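PDB 4TME: ethanolamine utilization protein EutL from Clostridium perfringens E str. JGS1987, which forms part of the shell of the ethanolamine-utilization microcompartment as a trimer and binds ethanolamine, which probably controls the opening of its pore. Local coordinates for residues C173-F176 / A177-T180; L150-P154 / L155-Y159; E22-K26 / L27-P31. One frame throughout, in Å; residues are numbered along the deposited sequence.

Interaction 1: C173-F176 / A177-T180; sequences CEFF and APPT. With ETA (ethanolamine), chain J.
T180 and F176 both touch one bound ethanolamine at the end of strand 171-176, in a BMC domain. The strand carries a classic beta bulge, where C173 and E174 both face L188 of strand 185-191. Within 173-180 the ligand receives one hydrogen bond. T180 OG1 lies 2.7 Å from ethanolamine O, and either hydroxyl could be the donor. The T180 hydroxyl sits between the backbone N and the carbonyl carbon (chi1 58°). That rotation turns OG1 to the ligand and leaves CG2 to pack 3.9 Å from F176 CB. T180 OG1 also makes a weak bond to F184 O, and D45 OD1 hydrogen-bonds the ligand.

The apolar part of the ligand lies on a ring. Ethanolamine CA sits over one face of F176, offset toward the rim, 3.6 Å from F176 CG.

The other packing involves F175. Its CG is anti to the backbone N (chi1 176°), which carries the ring alongside the chain toward the turn. A177 CA stands over one face in a CH-pi contact, 4.1 Å from the F175 ring centroid and 25° off its normal. A177 CB touches F175 CE2 at 3.6 Å. P178 CD approaches F175 CZ obliquely at 4.1 Å.

The contact offers a hydroxyl to the alcohol of ethanolamine and a ring face to its carbons, consistent with a pocket suited to this small polar ligand.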
loop_
_atom_site.group_PDB
_atom_site.type_symbol
_atom_site.label_atom_id
_atom_site.label_comp_id
_atom_site.label_asym_id
_atom_site.label_seq_id
_atom_site.Cartn_x
_atom_site.Cartn_y
_atom_site.Cartn_z
ATOM N N CYS C 173 10.587 -6.684 -20.830
ATOM C CA CYS C 173 11.148 -5.347 -20.630
ATOM C C CYS C 173 11.011 -4.846 -19.196
ATOM O O CYS C 173 11.977 -4.355 -18.603
ATOM C CB CYS C 173 10.476 -4.354 -21.571
ATOM S SG CYS C 173 10.772 -4.781 -23.246
ATOM N N GLU C 174 9.810 -4.966 -18.648
ATOM C CA GLU C 174 9.519 -4.507 -17.303
ATOM C C GLU C 174 8.515 -5.445 -16.654
ATOM O O GLU C 174 7.507 -5.803 -17.273
ATOM C CB GLU C 174 8.966 -3.078 -17.324
ATOM C CG GLU C 174 8.695 -2.485 -15.956
ATOM C CD GLU C 174 9.930 -1.838 -15.344
ATOM O OE1 GLU C 174 9.841 -0.647 -14.967
ATOM O OE2 GLU C 174 10.982 -2.508 -15.237
ATOM N N PHE C 175 8.814 -5.865 -15.429
ATOM C CA PHE C 175 7.976 -6.796 -14.675
ATOM C C PHE C 175 7.269 -6.012 -13.584
ATOM O O PHE C 175 7.932 -5.319 -12.813
ATOM C CB PHE C 175 8.864 -7.902 -14.077
ATOM C CG PHE C 175 8.154 -8.890 -13.199
ATOM C CD1 PHE C 175 7.059 -9.597 -13.666
ATOM C CD2 PHE C 175 8.628 -9.171 -11.908
ATOM C CE1 PHE C 175 6.420 -10.535 -12.859
ATOM C CE2 PHE C 175 8.000 -10.109 -11.102
ATOM C CZ PHE C 175 6.902 -10.798 -11.575
ATOM N N PHE C 176 5.945 -6.082 -13.522
ATOM C CA PHE C 176 5.192 -5.442 -12.458
ATOM C C PHE C 176 4.953 -6.502 -11.390
ATOM O O PHE C 176 4.032 -7.307 -11.519
ATOM C CB PHE C 176 3.841 -4.908 -12.946
ATOM C CG PHE C 176 3.910 -4.103 -14.221
ATOM C CD1 PHE C 176 4.816 -3.081 -14.366
ATOM C CD2 PHE C 176 3.028 -4.376 -15.253
ATOM C CE1 PHE C 176 4.843 -2.322 -15.551
ATOM C CE2 PHE C 176 3.059 -3.637 -16.441
ATOM C CZ PHE C 176 3.962 -2.625 -16.575
ATOM N N ALA C 177 5.791 -6.528 -10.362
ATOM C CA ALA C 177 5.733 -7.639 -9.407
ATOM C C ALA C 177 4.535 -7.522 -8.475
ATOM O O ALA C 177 4.261 -6.439 -7.951
ATOM C CB ALA C 177 7.022 -7.703 -8.599
ATOM N N PRO C 178 3.850 -8.652 -8.205
ATOM C CA PRO C 178 2.627 -8.581 -7.392
ATOM C C PRO C 178 2.916 -8.405 -5.913
ATOM O O PRO C 178 3.753 -9.153 -5.399
ATOM C CB PRO C 178 1.958 -9.931 -7.634
ATOM C CG PRO C 178 3.064 -10.841 -8.018
ATOM C CD PRO C 178 4.010 -9.975 -8.825
ATOM N N PRO C 179 2.248 -7.474 -5.229
ATOM C CA PRO C 179 1.269 -6.499 -5.739
ATOM C C PRO C 179 1.909 -5.201 -6.152
ATOM O O PRO C 179 2.847 -4.724 -5.500
ATOM C CB PRO C 179 0.381 -6.240 -4.534
ATOM C CG PRO C 179 1.348 -6.251 -3.403
ATOM C CD PRO C 179 2.391 -7.338 -3.775
ATOM N N THR C 180 1.365 -4.602 -7.208
ATOM C CA THR C 180 1.540 -3.165 -7.382
ATOM C C THR C 180 0.545 -2.473 -6.439
ATOM O O THR C 180 -0.173 -3.166 -5.707
ATOM C CB THR C 180 1.306 -2.776 -8.823
ATOM O OG1 THR C 180 -0.011 -3.183 -9.202
ATOM C CG2 THR C 180 2.333 -3.486 -9.676
HETATM C CA ETA J . 1.260 -1.922 -13.292
HETATM N N ETA J . 0.489 -0.709 -13.328
HETATM C C ETA J . 0.299 -3.080 -13.130
HETATM O O ETA J . -0.292 -3.048 -11.843
#

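Interaction 2: L150-P154 / L155-Y159; sequences LVAPP and LEAMY
P153 O accepts the shortest polar bond here, from A157 N at 2.8 Å, with an N-H...O angle of 158°. P153 is the N-cap residue of helix 154-167, and this bond closes the first helical turn. The donor comes in almost in line with the carbonyl. The next bond runs from M158 N to P154 O at 3.2 Å, with the donor tilted 24° from the carbonyl plane. P154 opens the helix. In the first turn of a helix the backbone N needs no helical acceptor, so proline fits there.

The turn joins strand 146-152 to the helix within a BMC domain. A152 CB points back at the helix and meets A157 CB at 4.1 Å. F203 and V207 of helix 193-212 also pack on A152.

E156 folds back beside the P153 ring. Its CG is anti to the carbonyl carbon (chi1 -62°), and a bend at chi2 brings the carboxylate over to the proline. Both residues also meet the second subunit, P153 at T77 and E156 at L79 of that chain. The carboxylate oxygens make van der Waals contact with ring CH groups, not a polar bond: E156 OE1 lies 3.5 Å from P153 CB, and E156 OE2 lies 3.5 Å from P153 CG.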
loop_
_atom_site.group_PDB
_atom_site.type_symbol
_atom_site.label_atom_id
_atom_site.label_comp_id
_atom_site.label_asym_id
_atom_site.label_seq_id
_atom_site.Cartn_x
_atom_site.Cartn_y
_atom_site.Cartn_z
ATOM N N LEU C 150 0.527 -5.978 -20.436
ATOM C CA LEU C 150 -0.225 -7.113 -19.885
ATOM C C LEU C 150 -0.431 -6.917 -18.384
ATOM O O LEU C 150 0.553 -6.785 -17.648
ATOM C CB LEU C 150 0.534 -8.415 -20.141
ATOM C CG LEU C 150 0.950 -8.643 -21.600
ATOM C CD1 LEU C 150 1.708 -9.963 -21.764
ATOM C CD2 LEU C 150 -0.252 -8.610 -22.530
ATOM N N VAL C 151 -1.690 -6.874 -17.943
ATOM C CA VAL C 151 -2.001 -6.683 -16.528
ATOM C C VAL C 151 -3.143 -7.598 -16.102
ATOM O O VAL C 151 -4.132 -7.717 -16.798
ATOM C CB VAL C 151 -2.392 -5.218 -16.224
ATOM C CG1 VAL C 151 -2.627 -5.022 -14.721
ATOM C CG2 VAL C 151 -1.311 -4.267 -16.706
ATOM N N ALA C 152 -2.986 -8.256 -14.958
ATOM C CA ALA C 152 -4.063 -9.052 -14.380
ATOM C C ALA C 152 -3.841 -9.179 -12.879
ATOM O O ALA C 152 -2.827 -8.730 -12.359
ATOM C CB ALA C 152 -4.122 -10.439 -15.040
ATOM N N PRO C 153 -4.807 -9.774 -12.164
ATOM C CA PRO C 153 -4.554 -9.949 -10.728
ATOM C C PRO C 153 -3.366 -10.903 -10.513
ATOM O O PRO C 153 -2.959 -11.578 -11.448
ATOM C CB PRO C 153 -5.877 -10.519 -10.208
ATOM C CG PRO C 153 -6.907 -10.031 -11.222
ATOM C CD PRO C 153 -6.184 -10.144 -12.536
ATOM N N PRO C 154 -2.799 -10.942 -9.303
ATOM C CA PRO C 154 -1.472 -11.549 -9.100
ATOM C C PRO C 154 -1.258 -12.974 -9.655
ATOM O O PRO C 154 -0.314 -13.133 -10.427
ATOM C CB PRO C 154 -1.330 -11.514 -7.570
ATOM C CG PRO C 154 -2.085 -10.253 -7.218
ATOM C CD PRO C 154 -3.303 -10.325 -8.060
ATOM N N LEU C 155 -2.046 -13.972 -9.277
ATOM C CA LEU C 155 -1.758 -15.332 -9.736
ATOM C C LEU C 155 -2.062 -15.469 -11.233
ATOM O O LEU C 155 -1.289 -16.069 -11.972
ATOM C CB LEU C 155 -2.531 -16.357 -8.901
ATOM C CG LEU C 155 -2.326 -17.845 -9.274
ATOM C CD1 LEU C 155 -2.431 -18.700 -8.031
ATOM C CD2 LEU C 155 -3.326 -18.319 -10.297
ATOM N N GLU C 156 -3.185 -14.920 -11.676
ATOM C CA GLU C 156 -3.535 -14.936 -13.086
ATOM C C GLU C 156 -2.388 -14.337 -13.909
ATOM O O GLU C 156 -2.017 -14.880 -14.968
ATOM C CB GLU C 156 -4.827 -14.124 -13.345
ATOM C CG GLU C 156 -6.070 -14.647 -12.662
ATOM C CD GLU C 156 -6.346 -13.971 -11.329
ATOM O OE1 GLU C 156 -5.440 -13.934 -10.470
ATOM O OE2 GLU C 156 -7.485 -13.475 -11.149
ATOM N N ALA C 157 -1.869 -13.204 -13.442
ATOM C CA ALA C 157 -0.805 -12.511 -14.169
ATOM C C ALA C 157 0.442 -13.383 -14.309
ATOM O O ALA C 157 1.043 -13.443 -15.373
ATOM C CB ALA C 157 -0.446 -11.179 -13.490
ATOM N N MET C 158 0.854 -14.059 -13.237
ATOM C CA MET C 158 2.058 -14.894 -13.308
ATOM C C MET C 158 1.875 -16.075 -14.264
ATOM O O MET C 158 2.746 -16.381 -15.079
ATOM C CB MET C 158 2.436 -15.392 -11.909
ATOM C CG MET C 158 2.818 -14.265 -10.909
ATOM S SD MET C 158 4.111 -13.137 -11.443
ATOM C CE MET C 158 5.442 -14.301 -11.581
ATOM N N TYR C 159 0.751 -16.755 -14.147
ATOM C CA TYR C 159 0.420 -17.873 -15.014
ATOM C C TYR C 159 0.343 -17.426 -16.470
ATOM O O TYR C 159 0.900 -18.059 -17.358
ATOM C CB TYR C 159 -0.910 -18.476 -14.550
ATOM C CG TYR C 159 -1.384 -19.681 -15.315
ATOM C CD1 TYR C 159 -0.943 -20.953 -14.980
ATOM C CD2 TYR C 159 -2.318 -19.556 -16.333
ATOM C CE1 TYR C 159 -1.393 -22.056 -15.655
ATOM C CE2 TYR C 159 -2.781 -20.654 -17.017
ATOM C CZ TYR C 159 -2.315 -21.904 -16.672
ATOM O OH TYR C 159 -2.774 -23.003 -17.357
#

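Interaction 3: E22-K26 / L27-P31; sequences EMAKK and LELEP
A24 O receives the straightest bond of this turn, from L29 N at 3.0 Å with an N-H...O angle of 174°. It links residues five apart and is the 6→1 bond of a Schellman motif that ends helix 21-26. L27 N gives the last ordinary helical bond, to M23 O at 2.9 Å, with an angle of 150°. Between them, E28 N makes the weak 5→2 bond of the same motif, to K25 O at 3.1 Å. E28 leaves the helix with positive phi (56°), and this reverses the chain so that L29 N turns back to the last helical turn. Three backbone carbonyls at the helix end therefore gain partners from the residues that follow.

M23 and L27 are four residues apart along the last helical turn. In the M23 conformer described, one of two deposited, their side chains lie side by side and point the same way, with M23 CG 3.7 Å from L27 CD1. M23, L27 and L29 all pack on L36 of strand 35-41. L27 also meets Y64, and L29 meets V63, both on strand 61-67. The turn is thereby laid against the four-stranded sheet.

The third subunit meets this helix too. E22 OE1, in the conformer described, accepts a hydrogen bond from M172 N of that subunit.

The reversal at E28 also brings L29 against A24. This is the hydrophobic contact that commonly accompanies a Schellman motif. L29 CG is anti to its own carbonyl carbon and beside the backbone N, which keeps the branch on the side of A24. L29 CD1 lies 3.8 Å from A24 CB and 3.6 Å from A24 CA.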
loop_
_atom_site.group_PDB
_atom_site.type_symbol
_atom_site.label_atom_id
_atom_site.label_comp_id
_atom_site.label_asym_id
_atom_site.label_seq_id
_atom_site.Cartn_x
_atom_site.Cartn_y
_atom_site.Cartn_z
ATOM N N GLU C 22 9.759 25.821 -6.219
ATOM C CA GLU C 22 9.788 24.928 -5.068
ATOM C C GLU C 22 9.150 23.583 -5.414
ATOM O O GLU C 22 9.616 22.528 -4.972
ATOM C CB GLU C 22 9.079 25.571 -3.871
ATOM C CG GLU C 22 9.867 26.692 -3.187
ATOM C CD GLU C 22 10.991 26.181 -2.276
ATOM O OE1 GLU C 22 11.045 26.608 -1.098
ATOM O OE2 GLU C 22 11.826 25.364 -2.735
ATOM N N MET C 23 8.094 23.612 -6.217
ATOM C CA MET C 23 7.472 22.381 -6.681
ATOM C C MET C 23 8.282 21.713 -7.788
ATOM O O MET C 23 8.418 20.489 -7.799
ATOM C CB MET C 23 6.067 22.653 -7.184
ATOM C CG MET C 23 5.361 21.417 -7.677
ATOM S SD MET C 23 3.674 21.752 -8.207
ATOM C CE MET C 23 2.995 22.379 -6.695
ATOM N N ALA C 24 8.826 22.521 -8.697
ATOM C CA ALA C 24 9.646 22.008 -9.789
ATOM C C ALA C 24 10.762 21.150 -9.212
ATOM O O ALA C 24 11.044 20.063 -9.730
ATOM C CB ALA C 24 10.210 23.153 -10.634
ATOM N N LYS C 25 11.361 21.605 -8.110
ATOM C CA LYS C 25 12.448 20.870 -7.476
ATOM C C LYS C 25 11.989 19.540 -6.879
ATOM O O LYS C 25 12.686 18.518 -7.019
ATOM C CB LYS C 25 13.107 21.713 -6.375
ATOM C CG LYS C 25 14.422 22.359 -6.801
ATOM C CD LYS C 25 15.074 23.164 -5.668
ATOM C CE LYS C 25 14.480 24.567 -5.542
ATOM N NZ LYS C 25 14.733 25.446 -6.736
ATOM N N LYS C 26 10.835 19.537 -6.213
ATOM C CA LYS C 26 10.367 18.305 -5.584
ATOM C C LYS C 26 9.916 17.274 -6.620
ATOM O O LYS C 26 9.956 16.063 -6.360
ATOM C CB LYS C 26 9.233 18.594 -4.588
ATOM C CG LYS C 26 9.697 19.328 -3.330
ATOM C CD LYS C 26 10.620 18.461 -2.455
ATOM C CE LYS C 26 10.991 19.166 -1.164
ATOM N NZ LYS C 26 11.908 18.329 -0.329
ATOM N N LEU C 27 9.497 17.746 -7.787
ATOM C CA LEU C 27 9.102 16.852 -8.877
ATOM C C LEU C 27 10.276 16.519 -9.812
ATOM O O LEU C 27 10.112 15.766 -10.771
ATOM C CB LEU C 27 7.968 17.478 -9.685
ATOM C CG LEU C 27 6.630 17.605 -8.969
ATOM C CD1 LEU C 27 5.640 18.375 -9.838
ATOM C CD2 LEU C 27 6.077 16.218 -8.602
ATOM N N GLU C 28 11.444 17.085 -9.524
ATOM C CA GLU C 28 12.654 16.838 -10.304
ATOM C C GLU C 28 12.461 17.151 -11.793
ATOM O O GLU C 28 12.902 16.400 -12.673
ATOM C CB GLU C 28 13.111 15.383 -10.114
ATOM C CG GLU C 28 13.380 15.039 -8.657
ATOM C CD GLU C 28 13.945 13.645 -8.451
ATOM O OE1 GLU C 28 13.562 12.710 -9.184
ATOM O OE2 GLU C 28 14.769 13.487 -7.534
ATOM N N LEU C 29 11.813 18.276 -12.059
ATOM C CA LEU C 29 11.546 18.715 -13.423
ATOM C C LEU C 29 12.800 19.213 -14.121
ATOM O O LEU C 29 13.747 19.691 -13.472
ATOM C CB LEU C 29 10.515 19.830 -13.427
ATOM C CG LEU C 29 9.158 19.523 -12.796
ATOM C CD1 LEU C 29 8.287 20.748 -12.930
ATOM C CD2 LEU C 29 8.515 18.322 -13.468
ATOM N N GLU C 30 12.780 19.144 -15.451
ATOM C CA GLU C 30 13.821 19.762 -16.270
ATOM C C GLU C 30 13.601 21.265 -16.380
ATOM O O GLU C 30 12.485 21.750 -16.198
ATOM C CB GLU C 30 13.848 19.149 -17.676
ATOM C CG GLU C 30 14.037 17.646 -17.723
ATOM C CD GLU C 30 15.363 17.204 -17.152
ATOM O OE1 GLU C 30 16.236 18.064 -16.914
ATOM O OE2 GLU C 30 15.535 15.986 -16.939
ATOM N N PRO C 31 14.667 22.019 -16.702
ATOM C CA PRO C 31 14.562 23.477 -16.795
ATOM C C PRO C 31 13.490 23.956 -17.767
ATOM O O PRO C 31 12.885 25.000 -17.533
ATOM C CB PRO C 31 15.958 23.898 -17.281
ATOM C CG PRO C 31 16.856 22.835 -16.806
ATOM C CD PRO C 31 16.055 21.559 -16.896
#

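In the fold
Interactions 1 and 2 are neighbours, with centres 10 Å apart. Both reach the six-stranded sheet and both touch the second subunit. They meet directly: F175 CZ packs on M158 SD at 3.6 Å, and P178 CB on P154 CB at 3.6 Å. Both also supply ethanolamine pocket residues, F176 and T180 from 173-180 and V151 from 150-154. Interaction 3 stands apart, packed against the four-stranded sheet. Its centre is about 27 Å from that of interaction 1 and about 35 Å from that of interaction 2, within one chain. In the trimer these regions do meet across subunits, at M158 of the third subunit and L27 of this chain.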